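PDB 2NMU: putative DNA-binding protein from Salmonella typhimurium, which probably binds DNA as a PCC-domain protein, though its precise role is not established. Local coordinates for residues N42-A47 with L120-L125. Sequence-based numbering, arbitrary orientation.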
# COMPACT_ATOMS: atom_id res chain seq x y z
N ASN A 42 20.62 -7.21 -7.04
CA ASN A 42 20.03 -8.48 -6.65
C ASN A 42 19.39 -9.24 -7.80
O ASN A 42 18.79 -10.29 -7.59
CB ASN A 42 19.01 -8.25 -5.54
CG ASN A 42 19.63 -7.60 -4.32
OD1 ASN A 42 19.57 -6.38 -4.15
ND2 ASN A 42 20.25 -8.41 -3.47
N GLN A 43 19.53 -8.70 -9.01
CA GLN A 43 18.96 -9.32 -10.20
C GLN A 43 17.50 -9.73 -9.99
O GLN A 43 17.11 -10.87 -10.26
CB GLN A 43 19.79 -10.54 -10.60
CG GLN A 43 21.21 -10.19 -11.05
CD GLN A 43 21.24 -9.49 -12.40
OE1 GLN A 43 20.99 -10.11 -13.44
NE2 GLN A 43 21.52 -8.19 -12.40
N LEU A 44 16.69 -8.79 -9.52
CA LEU A 44 15.27 -9.04 -9.29
C LEU A 44 14.54 -9.12 -10.63
O LEU A 44 14.71 -8.25 -11.49
CB LEU A 44 14.69 -7.94 -8.40
CG LEU A 44 15.40 -7.76 -7.06
CD1 LEU A 44 14.69 -6.70 -6.23
CD2 LEU A 44 15.44 -9.09 -6.31
N ARG A 45 13.72 -10.15 -10.81
CA ARG A 45 13.00 -10.35 -12.07
C ARG A 45 11.48 -10.17 -11.98
O ARG A 45 10.81 -10.09 -13.00
CB ARG A 45 13.30 -11.74 -12.64
CG ARG A 45 14.77 -12.06 -12.86
CD ARG A 45 15.46 -11.02 -13.74
NE ARG A 45 14.80 -10.83 -15.03
CZ ARG A 45 14.78 -11.73 -16.01
NH1 ARG A 45 15.39 -12.90 -15.85
NH2 ARG A 45 14.15 -11.46 -17.14
N ALA A 46 10.95 -10.13 -10.76
CA ALA A 46 9.51 -9.98 -10.58
C ALA A 46 9.27 -9.42 -9.18
O ALA A 46 8.85 -10.13 -8.27
CB ALA A 46 8.82 -11.34 -10.72
N ALA A 47 9.53 -8.12 -9.03
CA ALA A 47 9.40 -7.46 -7.75
C ALA A 47 8.27 -6.44 -7.67
O ALA A 47 7.73 -6.01 -8.69
CB ALA A 47 10.71 -6.79 -7.40
N LEU A 120 11.86 1.26 2.53
CA LEU A 120 11.16 0.38 1.60
C LEU A 120 11.27 -1.09 1.93
O LEU A 120 12.29 -1.56 2.43
CB LEU A 120 11.74 0.57 0.20
CG LEU A 120 11.62 1.91 -0.53
CD1 LEU A 120 12.89 2.16 -1.33
CD2 LEU A 120 10.41 1.88 -1.44
N VAL A 121 10.19 -1.82 1.65
CA VAL A 121 10.20 -3.26 1.81
C VAL A 121 9.81 -3.70 0.41
O VAL A 121 8.73 -3.38 -0.08
CB VAL A 121 9.15 -3.76 2.82
CG1 VAL A 121 9.13 -5.28 2.83
CG2 VAL A 121 9.47 -3.23 4.21
N ILE A 122 10.72 -4.39 -0.26
CA ILE A 122 10.48 -4.83 -1.62
C ILE A 122 10.34 -6.34 -1.67
O ILE A 122 11.14 -7.07 -1.07
CB ILE A 122 11.62 -4.38 -2.55
CG1 ILE A 122 11.66 -2.85 -2.59
CG2 ILE A 122 11.44 -4.96 -3.94
CD1 ILE A 122 12.86 -2.28 -3.33
N GLY A 123 9.32 -6.81 -2.36
CA GLY A 123 9.11 -8.24 -2.50
C GLY A 123 9.55 -8.70 -3.87
O GLY A 123 9.46 -7.95 -4.85
N GLU A 124 10.07 -9.92 -3.94
CA GLU A 124 10.52 -10.54 -5.18
C GLU A 124 9.81 -11.89 -5.25
O GLU A 124 9.73 -12.60 -4.25
CB GLU A 124 12.04 -10.73 -5.17
CG GLU A 124 12.55 -11.74 -6.20
CD GLU A 124 12.57 -11.21 -7.62
OE1 GLU A 124 11.83 -10.25 -7.91
OE2 GLU A 124 13.31 -11.77 -8.45
N LEU A 125 9.29 -12.24 -6.42
CA LEU A 125 8.57 -13.50 -6.62
C LEU A 125 9.47 -14.43 -7.43
O LEU A 125 9.46 -14.41 -8.65
CB LEU A 125 7.27 -13.23 -7.37
CG LEU A 125 6.33 -12.23 -6.68
CD1 LEU A 125 5.27 -11.73 -7.66
CD2 LEU A 125 5.68 -12.89 -5.48
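Glu124 reaches from the end of strand 114-124 into the loop 42-47 and binds two successive backbone N-H groups with its carboxylate. OE2 accepts Arg45 N at 2.9 Å in a nearly straight bond (169°). OE1 accepts Ala46 N at 3.0 Å, more bent. Both donors arrive on the syn side, somewhat out of the carboxylate plane. CG of Glu124 lies anti to its backbone N (chi1 162°), and a bend at chi2 then turns the carboxylate to the loop. The Leu44 side chain lies aslant over the Glu124 chain, its CD2 3.8 Å from Glu124 CD. Further along the strand, Ala47 CB meets Ile122 CG2 at 4.0 Å. Leu125 N donates to Ala46 O at 2.8 Å, beside the antiparallel, non-hydrogen-bonded pair Ala47-Glu124, which brings strand 47-56 alongside strand 114-124. This part is buried and close-packed. The other side is looser: exposed Gln43 barely touches the strand, turning its amide back to Gln40 O in the Schellman turn after helix 31-42, and the Arg45 side chain carries its guanidinium off from the strand. OE2 also forms a salt bridge with Arg148. Two N-H donors and this arginine would be expected to stabilise Glu124 as a carboxylate, and its two bonds tie the helix-to-strand loop to strand 114-124.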